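Local coordinates for protein BT_4661 (Bacteroides thetaiotaomicron, PDB 4AK2) that probably binds heparin and heparan sulphate at the cell surface as a SusE-like glycan-binding protein of the heparin utilisation locus, at residues 132-145 / 225-237. Residues are numbered along the deposited sequence; the frame is centred on the assembly and turned at random.
With NA (sodium ion), chain D.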
ATOM      1  N   PHE A 132      -4.648  -2.662   1.332  1.00 10.08           N
ATOM      2  CA  PHE A 132      -6.020  -2.416   1.757  1.00 10.56           C
ATOM      3  C   PHE A 132      -6.622  -1.454   0.735  1.00 11.26           C
ATOM      4  O   PHE A 132      -6.220  -0.276   0.682  1.00 11.48           O
ATOM      5  CB  PHE A 132      -6.016  -1.818   3.205  1.00 12.08           C
ATOM      6  CG  PHE A 132      -7.382  -1.342   3.658  1.00 13.51           C
ATOM      7  CD1 PHE A 132      -8.566  -1.947   3.176  1.00 16.88           C
ATOM      8  CD2 PHE A 132      -7.502  -0.263   4.547  1.00 16.85           C
ATOM      9  CE1 PHE A 132      -9.852  -1.523   3.578  1.00 18.56           C
ATOM     10  CE2 PHE A 132      -8.796   0.149   4.986  1.00 18.62           C
ATOM     11  CZ  PHE A 132      -9.947  -0.455   4.457  1.00 21.26           C
ATOM     12  N   GLN A 133      -7.588  -1.916  -0.064  1.00 11.55           N
ATOM     13  CA  GLN A 133      -8.271  -1.133  -1.050  1.00 12.14           C
ATOM     14  C   GLN A 133      -9.480  -0.486  -0.411  1.00 12.70           C
ATOM     15  O   GLN A 133     -10.411  -1.213   0.032  1.00 17.52           O
ATOM     16  CB  GLN A 133      -8.711  -2.016  -2.223  1.00 12.96           C
ATOM     17  CG  GLN A 133      -7.469  -2.551  -2.963  1.00 12.78           C
ATOM     18  CD  GLN A 133      -7.876  -3.391  -4.168  1.00 13.34           C
ATOM     19  OE1 GLN A 133      -8.624  -4.361  -4.024  1.00 14.86           O
ATOM     20  NE2 GLN A 133      -7.355  -3.053  -5.346  1.00 15.31           N
ATOM     21  N   VAL A 134      -9.486   0.834  -0.290  1.00 10.95           N
ATOM     22  CA  VAL A 134     -10.495   1.550   0.453  1.00 11.30           C
ATOM     23  C   VAL A 134     -11.072   2.696  -0.347  1.00 11.20           C
ATOM     24  O   VAL A 134     -10.352   3.409  -1.079  1.00 11.18           O
ATOM     25  CB  VAL A 134      -9.903   2.025   1.817  1.00 11.51           C
ATOM     26  CG1 VAL A 134      -8.794   3.102   1.630  1.00 12.44           C
ATOM     27  CG2 VAL A 134     -11.007   2.563   2.729  1.00 13.11           C
ATOM     28  N   ASN A 135     -12.370   2.937  -0.197  1.00 11.34           N
ATOM     29  CA  ASN A 135     -13.032   4.075  -0.818  1.00 11.90           C
ATOM     30  C   ASN A 135     -12.920   5.253   0.163  1.00 12.00           C
ATOM     31  O   ASN A 135     -13.435   5.169   1.265  1.00 13.59           O
ATOM     32  CB  ASN A 135     -14.505   3.722  -1.044  1.00 13.77           C
ATOM     33  CG  ASN A 135     -15.313   4.861  -1.623  1.00 13.78           C
ATOM     34  OD1 ASN A 135     -14.961   6.028  -1.549  1.00 16.72           O
ATOM     35  ND2 ASN A 135     -16.407   4.504  -2.269  1.00 26.75           N
ATOM     36  N   PRO A 136     -12.206   6.334  -0.194  1.00 12.38           N
ATOM     37  CA  PRO A 136     -11.998   7.434   0.748  1.00 12.84           C
ATOM     38  C   PRO A 136     -13.272   8.174   1.111  1.00 12.89           C
ATOM     39  O   PRO A 136     -13.280   8.868   2.117  1.00 15.56           O
ATOM     40  CB  PRO A 136     -11.018   8.353  -0.004  1.00 13.29           C
ATOM     41  CG  PRO A 136     -11.323   8.094  -1.459  1.00 13.68           C
ATOM     42  CD  PRO A 136     -11.586   6.598  -1.509  1.00 13.72           C
ATOM     43  N   ALA A 137     -14.348   8.055   0.333  1.00 13.02           N
ATOM     44  CA  ALA A 137     -15.615   8.671   0.743  1.00 13.80           C
ATOM     45  C   ALA A 137     -16.239   7.901   1.908  1.00 16.67           C
ATOM     46  O   ALA A 137     -16.782   8.497   2.788  1.00 27.32           O
ATOM     47  CB  ALA A 137     -16.596   8.780  -0.436  1.00 15.52           C
ATOM     48  N   ARG A 138     -16.158   6.586   1.865  1.00 14.33           N
ATOM     49  CA  ARG A 138     -16.842   5.710   2.796  1.00 14.78           C
ATOM     50  C   ARG A 138     -15.968   5.279   3.972  1.00 13.81           C
ATOM     51  O   ARG A 138     -16.471   4.947   5.039  1.00 17.63           O
ATOM     52  CB  ARG A 138     -17.383   4.491   2.035  1.00 17.11           C
ATOM     53  CG  ARG A 138     -18.401   4.919   0.964  1.00 20.85           C
ATOM     54  CD  ARG A 138     -19.014   3.753   0.189  1.00 23.35           C
ATOM     55  NE  ARG A 138     -20.012   3.034   0.980  1.00 25.29           N
ATOM     56  CZ  ARG A 138     -21.280   3.433   1.174  1.00 27.35           C
ATOM     57  NH1 ARG A 138     -21.750   4.553   0.631  1.00 24.39           N
ATOM     58  NH2 ARG A 138     -22.105   2.680   1.901  1.00 29.13           N
ATOM     59  N   GLY A 139     -14.656   5.274   3.784  1.00 13.96           N
ATOM     60  CA  GLY A 139     -13.791   4.701   4.784  1.00 13.95           C
ATOM     61  C   GLY A 139     -13.911   3.190   4.812  1.00 12.38           C
ATOM     62  O   GLY A 139     -14.625   2.572   4.005  1.00 14.13           O
ATOM     63  N   GLY A 140     -13.259   2.568   5.771  1.00 12.65           N
ATOM     64  CA  GLY A 140     -13.354   1.127   5.952  1.00 12.84           C
ATOM     65  C   GLY A 140     -12.249   0.609   6.845  1.00 10.85           C
ATOM     66  O   GLY A 140     -11.546   1.394   7.482  1.00 13.96           O
ATOM     67  N   GLU A 141     -12.114  -0.706   6.919  1.00 12.26           N
ATOM     68  CA  GLU A 141     -11.126  -1.370   7.757  1.00 12.37           C
ATOM     69  C   GLU A 141     -10.449  -2.475   6.997  1.00 11.01           C
ATOM     70  O   GLU A 141     -11.094  -3.170   6.204  1.00 13.32           O
ATOM     71  CB  GLU A 141     -11.723  -1.879   9.072  1.00 17.37           C
ATOM     72  CG  GLU A 141     -12.755  -2.941   8.887  1.00 21.10           C
ATOM     73  CD  GLU A 141     -13.490  -3.314  10.179  1.00 28.75           C
ATOM     74  OE1 GLU A 141     -13.581  -2.456  11.082  1.00 30.67           O
ATOM     75  OE2 GLU A 141     -13.990  -4.462  10.276  1.00 33.30           O
ATOM     76  N   SER A 142      -9.142  -2.610   7.215  1.00 11.66           N
ATOM     77  CA  SER A 142      -8.349  -3.637   6.560  1.00 11.38           C
ATOM     78  C   SER A 142      -8.655  -5.018   7.110  1.00 11.09           C
ATOM     79  O   SER A 142      -9.463  -5.159   8.043  1.00 12.79           O
ATOM     80  CB  SER A 142      -6.845  -3.330   6.804  1.00 11.44           C
ATOM     81  OG  SER A 142      -6.473  -3.701   8.146  1.00 11.86           O
ATOM     82  N   ILE A 143      -8.045  -6.037   6.511  1.00 10.90           N
ATOM     83  CA  ILE A 143      -8.003  -7.382   7.099  1.00 11.88           C
ATOM     84  C   ILE A 143      -7.340  -7.329   8.476  1.00 12.47           C
ATOM     85  O   ILE A 143      -6.467  -6.451   8.722  1.00 12.75           O
ATOM     86  CB  ILE A 143      -7.245  -8.347   6.136  1.00 12.96           C
ATOM     87  CG1 ILE A 143      -7.642  -9.812   6.374  1.00 15.43           C
ATOM     88  CG2 ILE A 143      -5.736  -8.178   6.225  1.00 14.63           C
ATOM     89  CD1 ILE A 143      -9.066 -10.167   5.885  1.00 17.58           C
ATOM     90  N   ALA A 144      -7.633  -8.260   9.368  1.00 12.21           N
ATOM     91  CA  ALA A 144      -6.895  -8.406  10.601  1.00 13.43           C
ATOM     92  C   ALA A 144      -5.611  -9.172  10.281  1.00 13.50           C
ATOM     93  O   ALA A 144      -5.643 -10.175   9.584  1.00 14.07           O
ATOM     94  CB  ALA A 144      -7.741  -9.191  11.621  1.00 14.10           C
ATOM     95  N   PRO A 145      -4.447  -8.707  10.782  1.00 12.67           N
ATOM     96  CA  PRO A 145      -3.210  -9.367  10.445  1.00 12.65           C
ATOM     97  C   PRO A 145      -2.984 -10.631  11.274  1.00 13.60           C
ATOM     98  O   PRO A 145      -3.553 -10.770  12.373  1.00 16.80           O
ATOM     99  CB  PRO A 145      -2.149  -8.324  10.834  1.00 13.96           C
ATOM    100  CG  PRO A 145      -2.781  -7.534  11.964  1.00 14.31           C
ATOM    101  CD  PRO A 145      -4.263  -7.512  11.608  1.00 13.71           C
ATOM    102  N   THR A 225      -7.628  -4.375  19.282  1.00 15.99           N
ATOM    103  CA  THR A 225      -8.316  -5.646  19.521  1.00 18.18           C
ATOM    104  C   THR A 225      -7.937  -6.666  18.456  1.00 16.25           C
ATOM    105  O   THR A 225      -7.488  -7.789  18.752  1.00 18.66           O
ATOM    106  CB  THR A 225      -9.861  -5.428  19.567  1.00 20.50           C
ATOM    107  OG1 THR A 225     -10.125  -4.581  20.694  1.00 28.38           O
ATOM    108  CG2 THR A 225     -10.587  -6.720  19.757  1.00 24.36           C
ATOM    109  N   ASP A 226      -8.136  -6.249  17.208  1.00 16.43           N
ATOM    110  CA  ASP A 226      -7.856  -7.073  16.033  1.00 16.42           C
ATOM    111  C   ASP A 226      -6.720  -6.533  15.165  1.00 13.51           C
ATOM    112  O   ASP A 226      -6.285  -7.238  14.254  1.00 14.48           O
ATOM    113  CB  ASP A 226      -9.142  -7.219  15.183  1.00 20.19           C
ATOM    114  CG  ASP A 226     -10.282  -7.824  15.943  1.00 22.56           C
ATOM    115  OD1 ASP A 226     -10.049  -8.843  16.619  1.00 28.19           O
ATOM    116  OD2 ASP A 226     -11.390  -7.256  15.843  1.00 30.34           O
ATOM    117  N   PHE A 227      -6.265  -5.291  15.421  1.00 14.50           N
ATOM    118  CA  PHE A 227      -5.091  -4.715  14.728  1.00 12.77           C
ATOM    119  C   PHE A 227      -5.360  -4.437  13.259  1.00 11.88           C
ATOM    120  O   PHE A 227      -4.458  -4.372  12.454  1.00 13.23           O
ATOM    121  CB  PHE A 227      -3.839  -5.569  14.986  1.00 13.44           C
ATOM    122  CG  PHE A 227      -3.630  -5.801  16.462  1.00 13.00           C
ATOM    123  CD1 PHE A 227      -3.327  -4.713  17.293  1.00 14.41           C
ATOM    124  CD2 PHE A 227      -3.854  -7.049  17.035  1.00 13.69           C
ATOM    125  CE1 PHE A 227      -3.200  -4.882  18.671  1.00 15.75           C
ATOM    126  CE2 PHE A 227      -3.751  -7.231  18.406  1.00 14.49           C
ATOM    127  CZ  PHE A 227      -3.431  -6.149  19.220  1.00 16.49           C
ATOM    128  N   LYS A 228      -6.634  -4.237  12.903  1.00 12.57           N
ATOM    129  CA  LYS A 228      -6.980  -3.744  11.577  1.00 12.24           C
ATOM    130  C   LYS A 228      -6.603  -2.271  11.478  1.00 11.93           C
ATOM    131  O   LYS A 228      -6.660  -1.516  12.463  1.00 12.78           O
ATOM    132  CB  LYS A 228      -8.483  -3.855  11.344  1.00 13.08           C
ATOM    133  CG  LYS A 228      -9.040  -5.291  11.390  1.00 13.45           C
ATOM    134  CD  LYS A 228     -10.548  -5.302  11.191  1.00 14.05           C
ATOM    135  CE  LYS A 228     -11.089  -6.718  11.158  1.00 17.78           C
ATOM    136  NZ  LYS A 228     -12.571  -6.689  10.926  1.00 21.21           N
ATOM    137  N   VAL A 229      -6.237  -1.856  10.272  1.00 11.77           N
ATOM    138  CA  VAL A 229      -6.109  -0.436   9.972  1.00 10.87           C
ATOM    139  C   VAL A 229      -7.504   0.110   9.593  1.00 10.49           C
ATOM    140  O   VAL A 229      -8.139  -0.444   8.704  1.00 12.28           O
ATOM    141  CB  VAL A 229      -5.109  -0.136   8.825  1.00 11.51           C
ATOM    142  CG1 VAL A 229      -5.129   1.348   8.473  1.00 14.19           C
ATOM    143  CG2 VAL A 229      -3.694  -0.618   9.169  1.00 13.55           C
ATOM    144  N   HIS A 230      -7.941   1.171  10.283  1.00 10.61           N
ATOM    145  CA  HIS A 230      -9.165   1.881   9.989  1.00 11.58           C
ATOM    146  C   HIS A 230      -8.903   3.147   9.287  1.00 11.92           C
ATOM    147  O   HIS A 230      -7.979   3.863   9.660  1.00 13.26           O
ATOM    148  CB  HIS A 230      -9.912   2.204  11.301  1.00 13.58           C
ATOM    149  CG  HIS A 230     -10.261   0.982  12.087  1.00 13.25           C
ATOM    150  ND1 HIS A 230     -11.542   0.553  12.245  1.00 17.86           N
ATOM    151  CD2 HIS A 230      -9.457   0.065  12.735  1.00 15.31           C
ATOM    152  CE1 HIS A 230     -11.532  -0.581  12.970  1.00 18.03           C
ATOM    153  NE2 HIS A 230     -10.262  -0.879  13.275  1.00 16.77           N
ATOM    154  N   ILE A 231      -9.646   3.427   8.225  1.00 11.52           N
ATOM    155  CA  ILE A 231      -9.601   4.690   7.491  1.00 11.67           C
ATOM    156  C   ILE A 231     -10.951   5.360   7.676  1.00 11.48           C
ATOM    157  O   ILE A 231     -12.006   4.760   7.395  1.00 13.16           O
ATOM    158  CB  ILE A 231      -9.289   4.478   5.999  1.00 12.22           C
ATOM    159  CG1 ILE A 231      -7.864   3.946   5.848  1.00 13.67           C
ATOM    160  CG2 ILE A 231      -9.533   5.738   5.169  1.00 13.39           C
ATOM    161  CD1 ILE A 231      -6.760   4.918   6.227  1.00 15.84           C
ATOM    162  N   ASN A 232     -10.970   6.568   8.211  1.00 11.98           N
ATOM    163  CA  ASN A 232     -12.233   7.254   8.459  1.00 13.17           C
ATOM    164  C   ASN A 232     -12.758   7.918   7.210  1.00 12.85           C
ATOM    165  O   ASN A 232     -11.971   8.275   6.343  1.00 13.24           O
ATOM    166  CB  ASN A 232     -12.054   8.253   9.612  1.00 14.14           C
ATOM    167  CG  ASN A 232     -12.047   7.556  10.942  1.00 14.12           C
ATOM    168  OD1 ASN A 232     -12.795   6.580  11.162  1.00 17.26           O
ATOM    169  ND2 ASN A 232     -11.197   8.020  11.846  1.00 14.98           N
ATOM    170  N   PRO A 233     -14.099   8.045   7.103  1.00 13.43           N
ATOM    171  CA  PRO A 233     -14.722   8.603   5.894  1.00 13.34           C
ATOM    172  C   PRO A 233     -14.539  10.114   5.754  1.00 13.44           C
ATOM    173  O   PRO A 233     -14.391  10.836   6.746  1.00 14.87           O
ATOM    174  CB  PRO A 233     -16.198   8.272   6.073  1.00 16.95           C
ATOM    175  CG  PRO A 233     -16.382   8.206   7.556  1.00 16.96           C
ATOM    176  CD  PRO A 233     -15.106   7.601   8.091  1.00 15.94           C
ATOM    177  N   ASN A 234     -14.556  10.574   4.514  1.00 13.07           N
ATOM    178  CA  ASN A 234     -14.684  11.984   4.195  1.00 13.71           C
ATOM    179  C   ASN A 234     -13.474  12.854   4.586  1.00 13.39           C
ATOM    180  O   ASN A 234     -13.616  14.078   4.638  1.00 18.11           O
ATOM    181  CB  ASN A 234     -15.984  12.590   4.796  1.00 15.68           C
ATOM    182  CG  ASN A 234     -16.365  13.923   4.161  1.00 14.80           C
ATOM    183  OD1 ASN A 234     -16.333  14.052   2.940  1.00 16.62           O
ATOM    184  ND2 ASN A 234     -16.751  14.923   4.973  1.00 17.92           N
ATOM    185  N   LEU A 235     -12.299  12.246   4.804  1.00 13.35           N
ATOM    186  CA  LEU A 235     -11.097  13.014   5.206  1.00 13.48           C
ATOM    187  C   LEU A 235     -10.010  13.012   4.125  1.00 11.83           C
ATOM    188  O   LEU A 235      -9.281  13.992   3.962  1.00 13.95           O
ATOM    189  CB  LEU A 235     -10.538  12.451   6.529  1.00 13.12           C
ATOM    190  CG  LEU A 235     -11.536  12.513   7.697  1.00 13.90           C
ATOM    191  CD1 LEU A 235     -10.856  12.009   8.961  1.00 14.83           C
ATOM    192  CD2 LEU A 235     -12.053  13.938   7.892  1.00 18.93           C
ATOM    193  N   TRP A 236      -9.880  11.902   3.387  1.00 12.50           N
ATOM    194  CA  TRP A 236      -8.817  11.767   2.394  1.00 12.39           C
ATOM    195  C   TRP A 236      -9.327  12.319   1.089  1.00 11.97           C
ATOM    196  O   TRP A 236      -9.652  11.584   0.145  1.00 11.94           O
ATOM    197  CB  TRP A 236      -8.386  10.324   2.285  1.00 12.03           C
ATOM    198  CG  TRP A 236      -7.694   9.811   3.504  1.00 11.42           C
ATOM    199  CD1 TRP A 236      -8.254   9.261   4.679  1.00 12.68           C
ATOM    200  CD2 TRP A 236      -6.247   9.812   3.709  1.00 11.92           C
ATOM    201  NE1 TRP A 236      -7.252   8.925   5.571  1.00 12.46           N
ATOM    202  CE2 TRP A 236      -6.011   9.210   5.013  1.00 11.68           C
ATOM    203  CE3 TRP A 236      -5.146  10.195   2.923  1.00 12.15           C
ATOM    204  CZ2 TRP A 236      -4.734   9.040   5.524  1.00 12.59           C
ATOM    205  CZ3 TRP A 236      -3.855  10.022   3.436  1.00 13.91           C
ATOM    206  CH2 TRP A 236      -3.652   9.479   4.723  1.00 13.74           C
ATOM    207  N   ARG A 237      -9.393  13.643   1.040  1.00 13.21           N
ATOM    208  CA  ARG A 237      -9.975  14.386  -0.073  1.00 12.93           C
ATOM    209  C   ARG A 237      -9.607  15.856   0.124  1.00 14.47           C
ATOM    210  O   ARG A 237      -9.309  16.312   1.241  1.00 16.51           O
ATOM    211  CB  ARG A 237     -11.502  14.222  -0.090  1.00 14.72           C
ATOM    212  CG  ARG A 237     -12.226  15.018   0.997  1.00 16.04           C
ATOM    213  CD  ARG A 237     -13.752  14.765   1.014  1.00 14.28           C
ATOM    214  NE  ARG A 237     -14.431  15.357  -0.155  1.00 14.74           N
ATOM    215  CZ  ARG A 237     -15.624  15.964  -0.170  1.00 14.20           C
ATOM    216  NH1 ARG A 237     -16.397  15.999   0.897  1.00 15.89           N
ATOM    217  NH2 ARG A 237     -16.062  16.533  -1.290  1.00 17.16           N
TER
HETATM  218 NA    NA D1716      -9.048  16.084   5.679  1.00 35.70          NA
HETATM  219  O   HOH W   1     -11.457   9.509   3.978  1.00 13.18           O
HETATM  220  O   HOH W   2     -12.099  -6.054   7.919  1.00 23.66           O
HETATM  221  O   HOH W   3      -5.249  -9.749  14.342  1.00 19.40           O
HETATM  222  O   HOH W   4     -10.889  17.517   5.821  1.00 39.90           O
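Ser142 OG is gripped twice: it accepts from Val229 N at 2.8 Å and donates to Ile143 O in its own segment. A chi1 of 77°, with OG between the backbone N and carbonyl carbon, sets OG toward the Val229 NH. Ser142 N returns a bond to Val229 O, continuing the short antiparallel pairing of 140-141, an outer strand of a three-stranded sheet in the glycan-binding domain, with its middle strand 229-231. Gly140 and Ile231 form its hydrogen-bonded pair, Ile231 N reaching Gly140 O at 2.9 Å. In the neighbouring non-hydrogen-bonded pair, Glu141 lays CB over one face of the His230 imidazole, its carboxylate 85° from the ring plane; His230 NE2 is hydrogen-bonded to Asp223. The extended Lys228 chain passes Ser142 O and brings NZ to Glu141 OE2 at 2.7 Å, from above the carboxylate plane (55° out of it). A methionine in place of Lys228 would probably leave Glu141 without its salt-bridge mate and the water between NZ and Ser142 O without one of its partners. On the sheet face of Ile231, Phe132 CE2 meets Ile231 CG1 at 4.0 Å and Val134 CG2 packs against Ile231 CB, joining this sheet to strand 131-134. Farther along 225-237, Leu235 O and Ser194 OG bind a sodium ion. One water ties the turns together, donating to Pro136 O and Asn232 O and accepting from Trp236 N at 2.9 Å.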